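Side-chain contacts in Csc2 (Thermofilum pendens, PDB 4TXD), which probably binds CRISPR RNA as the Cas7-family backbone subunit of a type I-D CRISPR interference complex, and carries a bound zinc ion: residues A[38-43]-A[351-356]; A[254-259]-A[341-346]. All blocks are in the same frame, centred on the assembly; numbering follows the deposited sequence. Where two conformers were deposited one is given.

Overall arrangement
Both contacts use helix 343-365 and lie on the same side of the chain's centre, with their centres 14 Å apart. Contact 2 is the core one. There the first turn of the helix packs on helix 252-263 through apolar side chains alone. Contact 1 is further along the same helix and further from the centre of the chain. It is partly buried, and a turn in the loop before strand 52-61 meets the helix through a hydrogen bond to a buried carboxylate. The two sites touch where I40 CD1 packs 3.9 Å from D346 O. R45 ties them further, with salt bridges to D353 of contact 1 and E254 of contact 2.

Contact 1 of 2, residues A[38-43]-A[351-356]; sequences RSIGDK and SIDFAE
D353 has its CG anti to the backbone N (chi1 -175°), which carries the carboxylate off helix 343-365 toward the turn at I40 and G41. On the other side I40 has CG2 anti to its own backbone N, and this methyl faces the aspartate. OD2 of D353 accepts a hydrogen bond from the backbone N of G41 at 2.7 Å. The bond is fairly straight, with an angle of 163° at the hydrogen. The N-H comes from above the carboxylate plane, 47° out of it. I40 CG2 lies 3.6 Å from D353 OD2 and 3.7 Å from D353 CB, so one methyl touches both the acid and its stem. S39 to D42 form a type II beta turn, closed by D42 N to S39 O at 3.2 Å. I40 and G41 are its two central residues, and the helix binds the turn through the N-H between them. G41 has a positive phi, at which a side chain would press on the carbonyl O of I40. D353 is buried and also salt-bridged to R45 and K357, which probably favours its charged form. With an alanine here the carboxylate is gone; the G41 N-H would probably lose its acceptor, and the charges of R45 and K357 would lose this mate. Behind the turn, NH1 of R38 makes a salt bridge to D42 OD2 at 3.3 Å, with the oxygen at the edge of the guanidinium and nearly in its plane. The other terminal nitrogen of R38, NH2, reaches D249 and the carbonyl O of F47.

Contact 2 of 2, residues A[254-259]-A[341-346]; sequences ELVATL and NGLFKD
The ring of F344 meets the methyl of A257 obliquely, with ring atom CE1 4.2 Å from A257 CB. Elsewhere the same ring touches L108, L109 and Y112 of helix 94-115. It thus packs between two helices, and the zinc ion lies about 12 Å from its side chain. L343 makes the larger share of the contact. Its CG stands anti to the backbone N (chi1 180°), which sends the forked end across to helix 252-263. CD1 lies on V256, 3.8 Å from V256 CG1 and 3.9 Å from V256 CB. CD2 lies on A257, 3.9 Å from A257 CB and 3.8 Å from A257 N, and also touches V256 CG1. The fork therefore straddles two consecutive residues of the helix. V256 answers with CG1, the methyl anti to its backbone N. At A257, a small residue, CD2 of L343 reaches the helix backbone, while F344 stops at the methyl. The nearest CA atoms, those of A257 and F344, are 7.4 Å apart. No hydrogen bond joins the two segments, and the contact is purely apolar. E254, beside the apolar patch, bonds S350 of helix 343-365 and pairs with R45 and R196. T258 OG1 bonds E254 O at 2.8 Å, on the opposite face of that carbonyl from T258 N. This is helix packing in the interior of the Csc2 fold. L347, one turn along helix 343-365, extends the contact with A257. V335 covers both V256 and L343, and on another side of helix 252-263 L255 and T258 rest on L247 of strand 240-247.

Contact 1 of 2, residues A[38-43]-A[351-356]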
ATOM      1  N   ARG A  38       5.576 -13.708  -9.302  1.00 34.23           N
ATOM      2  CA  ARG A  38       6.225 -14.847  -8.688  1.00 35.78           C
ATOM      3  C   ARG A  38       5.202 -15.902  -8.375  1.00 36.06           C
ATOM      4  O   ARG A  38       4.070 -15.611  -8.251  1.00 34.77           O
ATOM      5  CB  ARG A  38       6.963 -14.443  -7.418  1.00 29.52           C
ATOM      6  CG  ARG A  38       7.744 -13.154  -7.506  1.00 29.20           C
ATOM      7  CD  ARG A  38       8.918 -13.266  -8.441  1.00 31.65           C
ATOM      8  NE  ARG A  38       9.823 -14.296  -8.012  1.00 38.00           N
ATOM      9  CZ  ARG A  38      10.905 -14.086  -7.286  1.00 43.65           C
ATOM     10  NH1 ARG A  38      11.667 -15.096  -6.955  1.00 43.88           N
ATOM     11  NH2 ARG A  38      11.241 -12.884  -6.901  1.00 32.80           N
ATOM     12  N   SER A  39       5.637 -17.137  -8.246  1.00 38.47           N
ATOM     13  CA  SER A  39       4.741 -18.249  -7.948  1.00 42.32           C
ATOM     14  C   SER A  39       4.871 -18.666  -6.498  1.00 32.51           C
ATOM     15  O   SER A  39       5.983 -18.743  -5.970  1.00 34.07           O
ATOM     16  CB  SER A  39       5.040 -19.454  -8.848  1.00 41.44           C
ATOM     17  OG  SER A  39       5.166 -19.066 -10.201  1.00 53.41           O
ATOM     18  N   ILE A  40       3.737 -18.934  -5.859  1.00 31.34           N
ATOM     19  CA  ILE A  40       3.741 -19.512  -4.522  1.00 32.43           C
ATOM     20  C   ILE A  40       4.527 -20.824  -4.568  1.00 44.35           C
ATOM     21  O   ILE A  40       4.343 -21.631  -5.478  1.00 37.46           O
ATOM     22  CB  ILE A  40       2.313 -19.761  -3.996  1.00 34.28           C
ATOM     23  CG1 ILE A  40       1.514 -18.452  -3.977  1.00 35.79           C
ATOM     24  CG2 ILE A  40       2.348 -20.370  -2.603  1.00 38.84           C
ATOM     25  CD1 ILE A  40       0.030 -18.634  -3.639  1.00 28.85           C
ATOM     26  N   GLY A  41       5.432 -21.008  -3.614  1.00 39.80           N
ATOM     27  CA  GLY A  41       6.173 -22.251  -3.505  1.00 37.39           C
ATOM     28  C   GLY A  41       7.519 -22.234  -4.200  1.00 42.74           C
ATOM     29  O   GLY A  41       8.314 -23.159  -4.030  1.00 40.72           O
ATOM     30  N   ASP A  42       7.773 -21.200  -5.000  1.00 37.60           N
ATOM     31  CA  ASP A  42       9.075 -21.042  -5.642  1.00 32.80           C
ATOM     32  C   ASP A  42      10.177 -21.038  -4.590  1.00 43.57           C
ATOM     33  O   ASP A  42      10.110 -20.296  -3.609  1.00 39.12           O
ATOM     34  CB  ASP A  42       9.128 -19.756  -6.469  1.00 40.70           C
ATOM     35  CG  ASP A  42      10.531 -19.449  -6.990  1.00 66.78           C
ATOM     36  OD1 ASP A  42      11.318 -20.403  -7.194  1.00 70.68           O
ATOM     37  OD2 ASP A  42      10.848 -18.255  -7.199  1.00 67.91           O
ATOM     38  N   LYS A  43      11.188 -21.876  -4.802  1.00 45.91           N
ATOM     39  CA  LYS A  43      12.308 -21.973  -3.874  1.00 45.54           C
ATOM     40  C   LYS A  43      13.024 -20.629  -3.697  1.00 33.32           C
ATOM     41  O   LYS A  43      13.576 -20.342  -2.628  1.00 36.55           O
ATOM     42  CB  LYS A  43      13.302 -23.040  -4.353  1.00 44.54           C
ATOM     43  N   SER A 351       1.304 -15.725   1.784  1.00 20.18           N
ATOM     44  CA  SER A 351       2.013 -15.061   2.837  1.00 22.54           C
ATOM     45  C   SER A 351       2.786 -16.053   3.670  1.00 28.04           C
ATOM     46  O   SER A 351       3.899 -15.825   3.999  1.00 22.12           O
ATOM     47  CB  SER A 351       1.085 -14.266   3.732  1.00 22.25           C
ATOM     48  OG  SER A 351       1.750 -13.412   4.594  1.00 22.35           O
ATOM     49  N   ILE A 352       2.152 -17.166   3.992  1.00 28.34           N
ATOM     50  CA  ILE A 352       2.807 -18.163   4.805  1.00 28.92           C
ATOM     51  C   ILE A 352       3.934 -18.791   4.000  1.00 23.09           C
ATOM     52  O   ILE A 352       4.922 -19.150   4.540  1.00 27.22           O
ATOM     53  CB  ILE A 352       1.812 -19.181   5.375  1.00 30.62           C
ATOM     54  CG1 ILE A 352       2.423 -19.935   6.525  1.00 30.41           C
ATOM     55  CG2 ILE A 352       1.325 -20.085   4.285  1.00 36.49           C
ATOM     56  CD1 ILE A 352       2.589 -19.075   7.740  1.00 29.60           C
ATOM     57  N   ASP A 353       3.770 -18.851   2.699  1.00 21.27           N
ATOM     58  CA  ASP A 353       4.805 -19.311   1.826  1.00 24.79           C
ATOM     59  C   ASP A 353       6.043 -18.420   1.916  1.00 33.65           C
ATOM     60  O   ASP A 353       7.125 -18.888   2.105  1.00 25.85           O
ATOM     61  CB  ASP A 353       4.320 -19.362   0.402  1.00 20.98           C
ATOM     62  CG  ASP A 353       5.324 -19.937  -0.532  1.00 31.84           C
ATOM     63  OD1 ASP A 353       5.798 -21.036  -0.293  1.00 32.29           O
ATOM     64  OD2 ASP A 353       5.633 -19.292  -1.503  1.00 27.99           O
ATOM     65  N   PHE A 354       5.835 -17.123   1.782  1.00 22.67           N
ATOM     66  CA  PHE A 354       6.904 -16.165   1.963  1.00 20.71           C
ATOM     67  C   PHE A 354       7.597 -16.308   3.315  1.00 21.97           C
ATOM     68  O   PHE A 354       8.787 -16.298   3.403  1.00 23.82           O
ATOM     69  CB  PHE A 354       6.370 -14.748   1.800  1.00 23.51           C
ATOM     70  CG  PHE A 354       7.421 -13.694   1.828  1.00 22.98           C
ATOM     71  CD1 PHE A 354       8.014 -13.274   0.686  1.00 24.13           C
ATOM     72  CD2 PHE A 354       7.804 -13.142   3.002  1.00 23.49           C
ATOM     73  CE1 PHE A 354       8.961 -12.305   0.711  1.00 27.19           C
ATOM     74  CE2 PHE A 354       8.757 -12.178   3.036  1.00 27.51           C
ATOM     75  CZ  PHE A 354       9.333 -11.760   1.888  1.00 20.87           C
ATOM     76  N   ALA A 355       6.818 -16.425   4.353  1.00 20.45           N
ATOM     77  CA  ALA A 355       7.352 -16.497   5.671  1.00 24.46           C
ATOM     78  C   ALA A 355       8.207 -17.752   5.855  1.00 29.68           C
ATOM     79  O   ALA A 355       9.244 -17.711   6.459  1.00 25.22           O
ATOM     80  CB  ALA A 355       6.247 -16.472   6.682  1.00 21.40           C
ATOM     81  N   GLU A 356       7.703 -18.855   5.347  1.00 24.02           N
ATOM     82  CA  GLU A 356       8.577 -20.070   5.274  0.58 28.71           C
ATOM     83  C   GLU A 356      10.039 -19.970   4.553  1.00 28.14           C
ATOM     84  O   GLU A 356      11.055 -20.229   5.100  1.00 27.90           O
ATOM     85  CB  GLU A 356       7.805 -21.204   4.586  0.58 32.19           C
ATOM     86  CG  GLU A 356       8.639 -22.460   4.337  0.58 28.36           C
ATOM     87  CD  GLU A 356       8.053 -23.338   3.244  0.58 37.07           C
ATOM     88  OE1 GLU A 356       6.914 -23.817   3.411  0.58 39.40           O
ATOM     89  OE2 GLU A 356       8.718 -23.534   2.206  0.58 47.58           O
TER

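Contact 2 of 2, residues A[254-259]-A[341-346]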
ATOM      1  N   GLU A 254      -1.040 -11.591  -4.053  1.00 27.98           N
ATOM      2  CA  GLU A 254      -0.468 -10.455  -3.338  1.00 24.02           C
ATOM      3  C   GLU A 254      -0.710  -9.169  -4.141  1.00 23.20           C
ATOM      4  O   GLU A 254      -1.143  -8.144  -3.591  1.00 25.32           O
ATOM      5  CB  GLU A 254       1.018 -10.694  -3.084  1.00 23.90           C
ATOM      6  CG  GLU A 254       1.261 -11.804  -2.060  1.00 23.92           C
ATOM      7  CD  GLU A 254       2.720 -12.235  -1.970  1.00 26.08           C
ATOM      8  OE1 GLU A 254       3.569 -11.717  -2.726  1.00 24.22           O
ATOM      9  OE2 GLU A 254       3.007 -13.111  -1.135  1.00 28.70           O
ATOM     10  N   LEU A 255      -0.450  -9.243  -5.438  1.00 20.95           N
ATOM     11  CA  LEU A 255      -0.696  -8.125  -6.331  1.00 27.63           C
ATOM     12  C   LEU A 255      -2.160  -7.697  -6.330  1.00 33.11           C
ATOM     13  O   LEU A 255      -2.471  -6.518  -6.165  1.00 24.75           O
ATOM     14  CB  LEU A 255      -0.283  -8.465  -7.758  1.00 28.86           C
ATOM     15  CG  LEU A 255      -0.771  -7.378  -8.726  1.00 35.00           C
ATOM     16  CD1 LEU A 255       0.337  -6.399  -9.019  1.00 31.25           C
ATOM     17  CD2 LEU A 255      -1.314  -7.970  -9.995  1.00 37.73           C
ATOM     18  N   VAL A 256      -3.057  -8.655  -6.532  1.00 28.66           N
ATOM     19  CA  VAL A 256      -4.473  -8.329  -6.610  1.00 26.22           C
ATOM     20  C   VAL A 256      -4.984  -7.792  -5.288  1.00 26.39           C
ATOM     21  O   VAL A 256      -5.734  -6.811  -5.266  1.00 24.45           O
ATOM     22  CB  VAL A 256      -5.317  -9.544  -7.042  1.00 27.42           C
ATOM     23  CG1 VAL A 256      -6.813  -9.197  -6.973  1.00 27.26           C
ATOM     24  CG2 VAL A 256      -4.912  -9.968  -8.451  1.00 25.60           C
ATOM     25  N   ALA A 257      -4.570  -8.407  -4.179  1.00 23.77           N
ATOM     26  CA  ALA A 257      -4.984  -7.915  -2.865  1.00 22.71           C
ATOM     27  C   ALA A 257      -4.431  -6.510  -2.588  1.00 21.75           C
ATOM     28  O   ALA A 257      -5.068  -5.711  -1.899  1.00 20.00           O
ATOM     29  CB  ALA A 257      -4.544  -8.879  -1.760  1.00 25.39           C
ATOM     30  N   THR A 258      -3.246  -6.218  -3.116  1.00 23.30           N
ATOM     31  CA  THR A 258      -2.667  -4.893  -2.909  1.00 23.84           C
ATOM     32  C   THR A 258      -3.487  -3.860  -3.689  1.00 19.74           C
ATOM     33  O   THR A 258      -3.886  -2.836  -3.135  1.00 20.79           O
ATOM     34  CB  THR A 258      -1.180  -4.871  -3.313  1.00 28.30           C
ATOM     35  OG1 THR A 258      -0.462  -5.722  -2.416  1.00 26.37           O
ATOM     36  CG2 THR A 258      -0.589  -3.459  -3.224  1.00 24.83           C
ATOM     37  N   LEU A 259      -3.766  -4.154  -4.960  1.00 24.02           N
ATOM     38  CA  LEU A 259      -4.625  -3.283  -5.772  1.00 31.50           C
ATOM     39  C   LEU A 259      -5.967  -3.057  -5.086  1.00 29.01           C
ATOM     40  O   LEU A 259      -6.471  -1.941  -5.021  1.00 24.35           O
ATOM     41  CB  LEU A 259      -4.842  -3.874  -7.169  1.00 25.19           C
ATOM     42  CG  LEU A 259      -3.601  -3.985  -8.057  1.00 31.61           C
ATOM     43  CD1 LEU A 259      -3.960  -4.599  -9.404  1.00 35.60           C
ATOM     44  CD2 LEU A 259      -2.957  -2.634  -8.253  1.00 32.82           C
ATOM     45  N   ASN A 341     -13.206 -18.884   0.761  1.00 26.23           N
ATOM     46  CA  ASN A 341     -12.381 -19.570  -0.205  1.00 24.13           C
ATOM     47  C   ASN A 341     -12.065 -18.718  -1.423  1.00 30.83           C
ATOM     48  O   ASN A 341     -11.647 -19.238  -2.459  1.00 33.51           O
ATOM     49  CB  ASN A 341     -13.062 -20.878  -0.616  1.00 36.44           C
ATOM     50  CG  ASN A 341     -13.283 -21.796   0.563  1.00 44.89           C
ATOM     51  OD1 ASN A 341     -12.329 -22.324   1.133  1.00 37.99           O
ATOM     52  ND2 ASN A 341     -14.540 -21.974   0.954  1.00 46.52           N
ATOM     53  N   GLY A 342     -12.233 -17.404  -1.290  1.00 31.79           N
ATOM     54  CA  GLY A 342     -11.876 -16.491  -2.364  1.00 32.73           C
ATOM     55  C   GLY A 342     -10.401 -16.100  -2.358  1.00 43.23           C
ATOM     56  O   GLY A 342      -9.562 -16.797  -1.784  1.00 33.55           O
ATOM     57  N   LEU A 343     -10.089 -14.977  -3.001  1.00 30.13           N
ATOM     58  CA  LEU A 343      -8.705 -14.505  -3.125  1.00 28.19           C
ATOM     59  C   LEU A 343      -7.917 -14.429  -1.805  1.00 22.59           C
ATOM     60  O   LEU A 343      -6.708 -14.669  -1.797  1.00 29.11           O
ATOM     61  CB  LEU A 343      -8.678 -13.122  -3.790  1.00 31.33           C
ATOM     62  CG  LEU A 343      -7.276 -12.526  -3.966  1.00 29.87           C
ATOM     63  CD1 LEU A 343      -6.807 -12.700  -5.403  1.00 33.71           C
ATOM     64  CD2 LEU A 343      -7.236 -11.068  -3.540  1.00 37.92           C
ATOM     65  N   PHE A 344      -8.572 -14.086  -0.704  1.00 23.61           N
ATOM     66  CA  PHE A 344      -7.817 -13.885   0.536  1.00 26.34           C
ATOM     67  C   PHE A 344      -7.321 -15.202   1.118  1.00 35.83           C
ATOM     68  O   PHE A 344      -6.419 -15.216   1.957  1.00 26.92           O
ATOM     69  CB  PHE A 344      -8.636 -13.121   1.577  1.00 21.61           C
ATOM     70  CG  PHE A 344      -8.411 -11.617   1.528  1.00 24.15           C
ATOM     71  CD1 PHE A 344      -8.441 -10.948   0.312  1.00 31.07           C
ATOM     72  CD2 PHE A 344      -8.152 -10.893   2.680  1.00 27.95           C
ATOM     73  CE1 PHE A 344      -8.219  -9.570   0.246  1.00 39.43           C
ATOM     74  CE2 PHE A 344      -7.926  -9.511   2.627  1.00 30.30           C
ATOM     75  CZ  PHE A 344      -7.962  -8.851   1.405  1.00 26.40           C
ATOM     76  N   LYS A 345      -7.899 -16.310   0.668  1.00 28.50           N
ATOM     77  CA  LYS A 345      -7.360 -17.611   1.028  1.00 30.70           C
ATOM     78  C   LYS A 345      -6.023 -17.799   0.321  1.00 25.36           C
ATOM     79  O   LYS A 345      -5.037 -18.226   0.925  1.00 29.91           O
ATOM     80  CB  LYS A 345      -8.336 -18.734   0.658  1.00 31.46           C
ATOM     81  CG  LYS A 345      -7.938 -20.108   1.208  1.00 28.60           C
ATOM     82  CD  LYS A 345      -8.902 -21.189   0.709  1.00 31.24           C
ATOM     83  CE  LYS A 345      -8.526 -22.576   1.230  1.00 43.10           C
ATOM     84  NZ  LYS A 345      -9.457 -23.647   0.744  1.00 37.18           N
ATOM     85  N   ASP A 346      -5.986 -17.467  -0.961  1.00 19.57           N
ATOM     86  CA  ASP A 346      -4.758 -17.602  -1.714  1.00 25.24           C
ATOM     87  C   ASP A 346      -3.727 -16.581  -1.237  1.00 26.00           C
ATOM     88  O   ASP A 346      -2.526 -16.843  -1.278  1.00 24.78           O
ATOM     89  CB  ASP A 346      -5.034 -17.460  -3.196  1.00 29.27           C
ATOM     90  CG  ASP A 346      -5.977 -18.528  -3.697  1.00 51.50           C
ATOM     91  OD1 ASP A 346      -5.724 -19.714  -3.405  1.00 38.95           O
ATOM     92  OD2 ASP A 346      -6.982 -18.185  -4.350  1.00 42.12           O
TER